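Local coordinates for endo-alpha-(1->5)-L-arabinanase (Bacillus licheniformis, PDB 6B7K), which probably hydrolyses internal alpha-1,5-linked arabinofuranosidic bonds of arabinan as a calcium-containing member of glycoside hydrolase family 43, at residues T32-V46 with S49-P63. Sequence-based numbering, arbitrary orientation.
Sequences TWYTFGTGLGTGLRV and STDGRNWSAAPSIFP
Leu44 and Ile61 form an antiparallel hydrogen-bonded pair, with Leu44 N to Ile61 O at 2.8 Å and a return bond from Ile61 N to Leu44 O. Their side chains share one face of the sheet, CB to CB 3.8 Å. Ile61 CG1, anti to its own carbonyl carbon (chi1 -47°), reaches Val46 CG2 at 3.9 Å and the edge of the Phe36 ring at CE2. Phe36 and Leu44 continue this buried apolar layer onto Pro83 of the next sheet. Strands 32-38, 44-49 and 54-61 are successive antiparallel strands of one blade of the five-bladed GH43 beta-propeller. The partly exposed Ala58 makes a weak hydrogen bond from its N to Val46 O. At the far end, Trp33 and Ser49 form a second antiparallel hydrogen-bonded pair, with bonds both ways between their N and O atoms. Gly52 CA lies over one face of the Trp33 indole, 4.0 Å from the five-membered ring centroid. Trp33 CB touches Trp55 CH2 at 3.5 Å, while Ser49 CB sits over the centre of the Trp55 ring. In contrast to buried Leu44, Val46 and Ile61, the turn at Thr50 and Asp51 is exposed; there Asp51 OD1 accepts from Arg53 N (an Asx turn) and from Asn54 N, together an Asx motif.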
ATOM      1  N   THR A  32       4.511  11.996 -16.597  1.00 52.24           N
ATOM      2  CA  THR A  32       4.897  10.594 -16.533  1.00 50.78           C
ATOM      3  C   THR A  32       4.309   9.937 -15.292  1.00 47.90           C
ATOM      4  O   THR A  32       4.518  10.412 -14.171  1.00 45.78           O
ATOM      5  CB  THR A  32       6.420  10.450 -16.526  1.00 51.13           C
ATOM      6  OG1 THR A  32       6.967  11.098 -17.681  1.00 54.54           O
ATOM      7  CG2 THR A  32       6.812   8.980 -16.544  1.00 50.26           C
ATOM      8  N   TRP A  33       3.577   8.846 -15.498  1.00 48.17           N
ATOM      9  CA  TRP A  33       3.095   8.039 -14.388  1.00 46.81           C
ATOM     10  C   TRP A  33       4.192   7.087 -13.931  1.00 46.75           C
ATOM     11  O   TRP A  33       4.951   6.557 -14.747  1.00 48.15           O
ATOM     12  CB  TRP A  33       1.857   7.236 -14.793  1.00 47.04           C
ATOM     13  CG  TRP A  33       0.730   8.032 -15.390  1.00 48.29           C
ATOM     14  CD1 TRP A  33       0.628   8.470 -16.678  1.00 51.31           C
ATOM     15  CD2 TRP A  33      -0.470   8.449 -14.729  1.00 47.14           C
ATOM     16  NE1 TRP A  33      -0.554   9.147 -16.857  1.00 52.20           N
ATOM     17  CE2 TRP A  33      -1.247   9.147 -15.675  1.00 49.77           C
ATOM     18  CE3 TRP A  33      -0.959   8.306 -13.428  1.00 45.03           C
ATOM     19  CZ2 TRP A  33      -2.486   9.698 -15.362  1.00 50.07           C
ATOM     20  CZ3 TRP A  33      -2.187   8.856 -13.118  1.00 45.51           C
ATOM     21  CH2 TRP A  33      -2.937   9.546 -14.081  1.00 47.91           C
ATOM     22  N   TYR A  34       4.271   6.870 -12.620  1.00 45.58           N
ATOM     23  CA  TYR A  34       5.206   5.911 -12.040  1.00 45.59           C
ATOM     24  C   TYR A  34       4.449   5.014 -11.075  1.00 45.02           C
ATOM     25  O   TYR A  34       3.822   5.504 -10.129  1.00 44.54           O
ATOM     26  CB  TYR A  34       6.364   6.612 -11.319  1.00 45.55           C
ATOM     27  CG  TYR A  34       7.321   7.338 -12.235  1.00 48.56           C
ATOM     28  CD1 TYR A  34       8.310   6.646 -12.926  1.00 49.98           C
ATOM     29  CD2 TYR A  34       7.245   8.715 -12.405  1.00 50.05           C
ATOM     30  CE1 TYR A  34       9.189   7.305 -13.765  1.00 52.40           C
ATOM     31  CE2 TYR A  34       8.121   9.383 -13.239  1.00 52.62           C
ATOM     32  CZ  TYR A  34       9.091   8.674 -13.919  1.00 53.81           C
ATOM     33  OH  TYR A  34       9.964   9.338 -14.753  1.00 56.13           O
ATOM     34  N   THR A  35       4.506   3.709 -11.315  1.00 45.06           N
ATOM     35  CA  THR A  35       3.959   2.718 -10.402  1.00 43.30           C
ATOM     36  C   THR A  35       5.115   2.009  -9.708  1.00 41.88           C
ATOM     37  O   THR A  35       5.929   1.351 -10.364  1.00 42.29           O
ATOM     38  CB  THR A  35       3.075   1.707 -11.131  1.00 44.27           C
ATOM     39  OG1 THR A  35       1.920   2.365 -11.664  1.00 45.04           O
ATOM     40  CG2 THR A  35       2.624   0.615 -10.173  1.00 42.93           C
ATOM     41  N   PHE A  36       5.199   2.171  -8.391  1.00 40.47           N
ATOM     42  CA  PHE A  36       6.153   1.434  -7.576  1.00 39.42           C
ATOM     43  C   PHE A  36       5.500   0.146  -7.093  1.00 37.99           C
ATOM     44  O   PHE A  36       4.346   0.156  -6.653  1.00 37.01           O
ATOM     45  CB  PHE A  36       6.618   2.277  -6.387  1.00 38.48           C
ATOM     46  CG  PHE A  36       7.528   3.417  -6.762  1.00 39.08           C
ATOM     47  CD1 PHE A  36       7.027   4.553  -7.375  1.00 39.91           C
ATOM     48  CD2 PHE A  36       8.884   3.358  -6.483  1.00 39.43           C
ATOM     49  CE1 PHE A  36       7.862   5.604  -7.715  1.00 40.99           C
ATOM     50  CE2 PHE A  36       9.725   4.405  -6.820  1.00 40.34           C
ATOM     51  CZ  PHE A  36       9.213   5.530  -7.435  1.00 41.11           C
ATOM     52  N   GLY A  37       6.235  -0.963  -7.180  1.00 38.18           N
ATOM     53  CA  GLY A  37       5.694  -2.252  -6.811  1.00 38.03           C
ATOM     54  C   GLY A  37       6.742  -3.118  -6.144  1.00 38.21           C
ATOM     55  O   GLY A  37       7.917  -2.754  -6.054  1.00 38.88           O
ATOM     56  N   THR A  38       6.284  -4.271  -5.659  1.00 37.71           N
ATOM     57  CA  THR A  38       7.189  -5.267  -5.102  1.00 37.63           C
ATOM     58  C   THR A  38       8.214  -5.673  -6.151  1.00 39.44           C
ATOM     59  O   THR A  38       7.872  -5.907  -7.314  1.00 40.67           O
ATOM     60  CB  THR A  38       6.400  -6.486  -4.621  1.00 37.12           C
ATOM     61  OG1 THR A  38       5.561  -6.106  -3.523  1.00 36.23           O
ATOM     62  CG2 THR A  38       7.336  -7.595  -4.173  1.00 37.57           C
ATOM     63  N   GLY A  39       9.477  -5.746  -5.738  1.00 40.40           N
ATOM     64  CA  GLY A  39      10.547  -5.935  -6.696  1.00 42.84           C
ATOM     65  C   GLY A  39      10.445  -7.261  -7.425  1.00 44.78           C
ATOM     66  O   GLY A  39       9.989  -8.270  -6.883  1.00 44.56           O
ATOM     67  N   LEU A  40      10.871  -7.242  -8.685  1.00 46.81           N
ATOM     68  CA  LEU A  40      10.990  -8.441  -9.507  1.00 48.95           C
ATOM     69  C   LEU A  40      12.459  -8.849  -9.492  1.00 51.32           C
ATOM     70  O   LEU A  40      13.283  -8.270 -10.205  1.00 52.92           O
ATOM     71  CB  LEU A  40      10.486  -8.182 -10.923  1.00 50.01           C
ATOM     72  CG  LEU A  40      10.655  -9.315 -11.937  1.00 52.07           C
ATOM     73  CD1 LEU A  40       9.929 -10.568 -11.474  1.00 52.00           C
ATOM     74  CD2 LEU A  40      10.164  -8.883 -13.309  1.00 53.44           C
ATOM     75  N   GLY A  41      12.784  -9.844  -8.667  1.00 51.83           N
ATOM     76  CA  GLY A  41      14.152 -10.297  -8.510  1.00 53.22           C
ATOM     77  C   GLY A  41      14.798  -9.742  -7.262  1.00 52.77           C
ATOM     78  O   GLY A  41      14.882 -10.433  -6.245  1.00 52.70           O
ATOM     79  N   THR A  42      15.252  -8.493  -7.331  1.00 53.16           N
ATOM     80  CA  THR A  42      15.845  -7.814  -6.192  1.00 52.86           C
ATOM     81  C   THR A  42      15.327  -6.389  -6.146  1.00 51.27           C
ATOM     82  O   THR A  42      14.985  -5.805  -7.176  1.00 51.70           O
ATOM     83  CB  THR A  42      17.372  -7.808  -6.245  1.00 55.02           C
ATOM     84  OG1 THR A  42      17.832  -9.075  -6.723  1.00 56.67           O
ATOM     85  CG2 THR A  42      17.954  -7.578  -4.833  1.00 54.90           C
ATOM     86  N   GLY A  43      15.220  -5.856  -4.933  1.00 49.55           N
ATOM     87  CA  GLY A  43      14.835  -4.469  -4.753  1.00 48.08           C
ATOM     88  C   GLY A  43      13.363  -4.176  -4.956  1.00 46.21           C
ATOM     89  O   GLY A  43      12.502  -4.933  -4.496  1.00 45.88           O
ATOM     90  N   LEU A  44      13.063  -3.072  -5.638  1.00 44.66           N
ATOM     91  CA  LEU A  44      11.700  -2.597  -5.834  1.00 42.46           C
ATOM     92  C   LEU A  44      11.451  -2.353  -7.315  1.00 43.02           C
ATOM     93  O   LEU A  44      12.301  -1.788  -8.011  1.00 44.31           O
ATOM     94  CB  LEU A  44      11.448  -1.311  -5.042  1.00 41.57           C
ATOM     95  CG  LEU A  44      11.467  -1.457  -3.522  1.00 40.51           C
ATOM     96  CD1 LEU A  44      11.487  -0.095  -2.857  1.00 39.83           C
ATOM     97  CD2 LEU A  44      10.263  -2.267  -3.060  1.00 39.66           C
ATOM     98  N   ARG A  45      10.281  -2.774  -7.788  1.00 34.85           N
ATOM     99  CA  ARG A  45       9.936  -2.686  -9.200  1.00 33.70           C
ATOM    100  C   ARG A  45       9.280  -1.347  -9.511  1.00 32.10           C
ATOM    101  O   ARG A  45       8.417  -0.876  -8.766  1.00 31.65           O
ATOM    102  CB  ARG A  45       9.002  -3.833  -9.589  1.00 32.62           C
ATOM    103  CG  ARG A  45       8.485  -3.781 -11.015  1.00 32.28           C
ATOM    104  CD  ARG A  45       7.960  -5.143 -11.451  1.00 33.24           C
ATOM    105  NE  ARG A  45       7.217  -5.077 -12.708  1.00 33.71           N
ATOM    106  CZ  ARG A  45       7.782  -5.029 -13.912  1.00 34.32           C
ATOM    107  NH1 ARG A  45       9.103  -5.028 -14.030  1.00 34.92           N
ATOM    108  NH2 ARG A  45       7.023  -4.975 -15.000  1.00 34.51           N
ATOM    109  N   VAL A  46       9.707  -0.733 -10.614  1.00 31.40           N
ATOM    110  CA  VAL A  46       9.155   0.531 -11.081  1.00 30.32           C
ATOM    111  C   VAL A  46       8.834   0.398 -12.560  1.00 30.80           C
ATOM    112  O   VAL A  46       9.660  -0.096 -13.337  1.00 32.02           O
ATOM    113  CB  VAL A  46      10.126   1.704 -10.846  1.00 30.71           C
ATOM    114  CG1 VAL A  46       9.536   2.988 -11.391  1.00 31.24           C
ATOM    115  CG2 VAL A  46      10.440   1.850  -9.368  1.00 30.39           C
ATOM    116  N   SER A  49       4.822   5.231 -17.540  1.00 39.30           N
ATOM    117  CA  SER A  49       3.809   5.356 -18.579  1.00 39.23           C
ATOM    118  C   SER A  49       3.622   6.824 -18.933  1.00 41.89           C
ATOM    119  O   SER A  49       3.615   7.686 -18.052  1.00 42.18           O
ATOM    120  CB  SER A  49       2.474   4.754 -18.134  1.00 36.27           C
ATOM    121  OG  SER A  49       1.493   4.917 -19.140  1.00 37.32           O
ATOM    122  N   THR A  50       3.460   7.092 -20.230  1.00 44.88           N
ATOM    123  CA  THR A  50       3.188   8.436 -20.722  1.00 48.88           C
ATOM    124  C   THR A  50       1.697   8.735 -20.807  1.00 50.10           C
ATOM    125  O   THR A  50       1.285   9.879 -20.577  1.00 51.55           O
ATOM    126  CB  THR A  50       3.831   8.627 -22.104  1.00 52.43           C
ATOM    127  OG1 THR A  50       5.251   8.455 -22.001  1.00 53.35           O
ATOM    128  CG2 THR A  50       3.539  10.013 -22.666  1.00 55.94           C
ATOM    129  N   ASP A  51       0.877   7.729 -21.116  1.00 50.31           N
ATOM    130  CA  ASP A  51      -0.556   7.913 -21.288  1.00 52.24           C
ATOM    131  C   ASP A  51      -1.395   7.284 -20.184  1.00 52.17           C
ATOM    132  O   ASP A  51      -2.601   7.550 -20.123  1.00 52.32           O
ATOM    133  CB  ASP A  51      -1.002   7.343 -22.645  1.00 52.64           C
ATOM    134  CG  ASP A  51      -0.532   5.913 -22.867  1.00 50.36           C
ATOM    135  OD1 ASP A  51      -0.063   5.270 -21.903  1.00 47.72           O
ATOM    136  OD2 ASP A  51      -0.625   5.430 -24.015  1.00 51.83           O
ATOM    137  N   GLY A  52      -0.799   6.465 -19.317  1.00 52.54           N
ATOM    138  CA  GLY A  52      -1.536   5.743 -18.303  1.00 52.81           C
ATOM    139  C   GLY A  52      -2.005   4.366 -18.720  1.00 54.99           C
ATOM    140  O   GLY A  52      -2.447   3.594 -17.858  1.00 53.64           O
ATOM    141  N   ARG A  53      -1.918   4.031 -20.007  1.00 59.29           N
ATOM    142  CA  ARG A  53      -2.367   2.744 -20.517  1.00 62.58           C
ATOM    143  C   ARG A  53      -1.235   1.840 -20.977  1.00 69.24           C
ATOM    144  O   ARG A  53      -1.366   0.618 -20.884  1.00 77.65           O
ATOM    145  CB  ARG A  53      -3.344   2.945 -21.683  1.00 63.11           C
ATOM    146  N   ASN A  54      -0.134   2.401 -21.469  1.00 63.91           N
ATOM    147  CA  ASN A  54       1.022   1.630 -21.916  1.00 58.30           C
ATOM    148  C   ASN A  54       2.155   1.808 -20.914  1.00 52.60           C
ATOM    149  O   ASN A  54       2.632   2.927 -20.705  1.00 53.31           O
ATOM    150  CB  ASN A  54       1.470   2.070 -23.310  1.00 60.73           C
ATOM    151  CG  ASN A  54       0.723   1.352 -24.416  1.00 61.83           C
ATOM    152  OD1 ASN A  54       1.160   0.306 -24.898  1.00 63.05           O
ATOM    153  ND2 ASN A  54      -0.408   1.912 -24.827  1.00 62.21           N
ATOM    154  N   TRP A  55       2.593   0.706 -20.312  1.00 46.40           N
ATOM    155  CA  TRP A  55       3.626   0.738 -19.289  1.00 41.28           C
ATOM    156  C   TRP A  55       4.883   0.029 -19.774  1.00 42.46           C
ATOM    157  O   TRP A  55       4.823  -0.938 -20.537  1.00 44.32           O
ATOM    158  CB  TRP A  55       3.125   0.100 -17.988  1.00 36.00           C
ATOM    159  CG  TRP A  55       2.003   0.875 -17.353  1.00 32.64           C
ATOM    160  CD1 TRP A  55       0.677   0.788 -17.652  1.00 32.23           C
ATOM    161  CD2 TRP A  55       2.115   1.864 -16.320  1.00 30.67           C
ATOM    162  NE1 TRP A  55      -0.047   1.656 -16.871  1.00 31.50           N
ATOM    163  CE2 TRP A  55       0.813   2.331 -16.046  1.00 30.27           C
ATOM    164  CE3 TRP A  55       3.187   2.399 -15.601  1.00 30.06           C
ATOM    165  CZ2 TRP A  55       0.556   3.302 -15.083  1.00 29.79           C
ATOM    166  CZ3 TRP A  55       2.929   3.368 -14.647  1.00 29.39           C
ATOM    167  CH2 TRP A  55       1.624   3.807 -14.396  1.00 29.46           C
ATOM    168  N   SER A  56       6.030   0.534 -19.323  1.00 42.16           N
ATOM    169  CA  SER A  56       7.325  -0.018 -19.690  1.00 43.75           C
ATOM    170  C   SER A  56       8.200  -0.075 -18.448  1.00 42.40           C
ATOM    171  O   SER A  56       7.976   0.645 -17.472  1.00 40.28           O
ATOM    172  CB  SER A  56       8.005   0.811 -20.787  1.00 46.62           C
ATOM    173  OG  SER A  56       8.332   2.101 -20.303  1.00 46.21           O
ATOM    174  N   ALA A  57       9.208  -0.942 -18.495  1.00 44.04           N
ATOM    175  CA  ALA A  57      10.074  -1.143 -17.342  1.00 42.74           C
ATOM    176  C   ALA A  57      10.897   0.107 -17.059  1.00 42.81           C
ATOM    177  O   ALA A  57      11.201   0.898 -17.954  1.00 45.45           O
ATOM    178  CB  ALA A  57      10.997  -2.341 -17.569  1.00 45.01           C
ATOM    179  N   ALA A  58      11.245   0.283 -15.792  1.00 40.30           N
ATOM    180  CA  ALA A  58      12.036   1.402 -15.310  1.00 39.53           C
ATOM    181  C   ALA A  58      13.093   0.876 -14.354  1.00 38.24           C
ATOM    182  O   ALA A  58      12.963  -0.234 -13.827  1.00 36.46           O
ATOM    183  CB  ALA A  58      11.150   2.442 -14.608  1.00 37.73           C
ATOM    184  N   PRO A  59      14.166   1.635 -14.127  1.00 39.77           N
ATOM    185  CA  PRO A  59      15.226   1.156 -13.229  1.00 39.19           C
ATOM    186  C   PRO A  59      14.676   0.806 -11.855  1.00 35.85           C
ATOM    187  O   PRO A  59      13.893   1.556 -11.268  1.00 34.94           O
ATOM    188  CB  PRO A  59      16.199   2.338 -13.168  1.00 41.01           C
ATOM    189  CG  PRO A  59      15.997   3.052 -14.452  1.00 43.20           C
ATOM    190  CD  PRO A  59      14.539   2.901 -14.788  1.00 41.81           C
ATOM    191  N   SER A  60      15.087  -0.352 -11.352  1.00 34.83           N
ATOM    192  CA  SER A  60      14.625  -0.827 -10.060  1.00 31.96           C
ATOM    193  C   SER A  60      15.320  -0.078  -8.929  1.00 32.35           C
ATOM    194  O   SER A  60      16.456   0.379  -9.063  1.00 32.94           O
ATOM    195  CB  SER A  60      14.874  -2.327  -9.927  1.00 32.19           C
ATOM    196  OG  SER A  60      14.253  -3.036 -10.984  1.00 33.17           O
ATOM    197  N   ILE A  61      14.618   0.047  -7.807  1.00 30.40           N
ATOM    198  CA  ILE A  61      15.181   0.657  -6.609  1.00 30.12           C
ATOM    199  C   ILE A  61      15.910  -0.418  -5.820  1.00 31.20           C
ATOM    200  O   ILE A  61      15.461  -1.569  -5.752  1.00 31.23           O
ATOM    201  CB  ILE A  61      14.083   1.330  -5.764  1.00 28.83           C
ATOM    202  CG1 ILE A  61      13.181   2.190  -6.649  1.00 28.46           C
ATOM    203  CG2 ILE A  61      14.705   2.184  -4.668  1.00 30.01           C
ATOM    204  CD1 ILE A  61      13.906   3.311  -7.349  1.00 30.16           C
ATOM    205  N   PHE A  62      17.049  -0.047  -5.234  1.00 32.89           N
ATOM    206  CA  PHE A  62      17.901  -0.948  -4.464  1.00 34.38           C
ATOM    207  C   PHE A  62      18.309  -2.166  -5.284  1.00 36.69           C
ATOM    208  O   PHE A  62      17.879  -3.285  -4.978  1.00 37.26           O
ATOM    209  CB  PHE A  62      17.190  -1.400  -3.188  1.00 33.19           C
ATOM    210  CG  PHE A  62      16.709  -0.271  -2.329  1.00 32.51           C
ATOM    211  CD1 PHE A  62      17.527   0.817  -2.070  1.00 33.16           C
ATOM    212  CD2 PHE A  62      15.436  -0.294  -1.785  1.00 31.70           C
ATOM    213  CE1 PHE A  62      17.087   1.858  -1.277  1.00 33.41           C
ATOM    214  CE2 PHE A  62      14.988   0.745  -0.994  1.00 32.03           C
ATOM    215  CZ  PHE A  62      15.815   1.823  -0.739  1.00 33.22           C
ATOM    216  N   PRO A  63      19.120  -2.000  -6.334  1.00 39.09           N
ATOM    217  CA  PRO A  63      19.590  -3.185  -7.070  1.00 41.31           C
ATOM    218  C   PRO A  63      20.448  -4.100  -6.221  1.00 43.63           C
ATOM    219  O   PRO A  63      20.464  -5.316  -6.447  1.00 46.02           O
ATOM    220  CB  PRO A  63      20.382  -2.582  -8.240  1.00 42.90           C
ATOM    221  CG  PRO A  63      19.878  -1.181  -8.364  1.00 41.54           C
ATOM    222  CD  PRO A  63      19.577  -0.750  -6.963  1.00 39.86           C
TER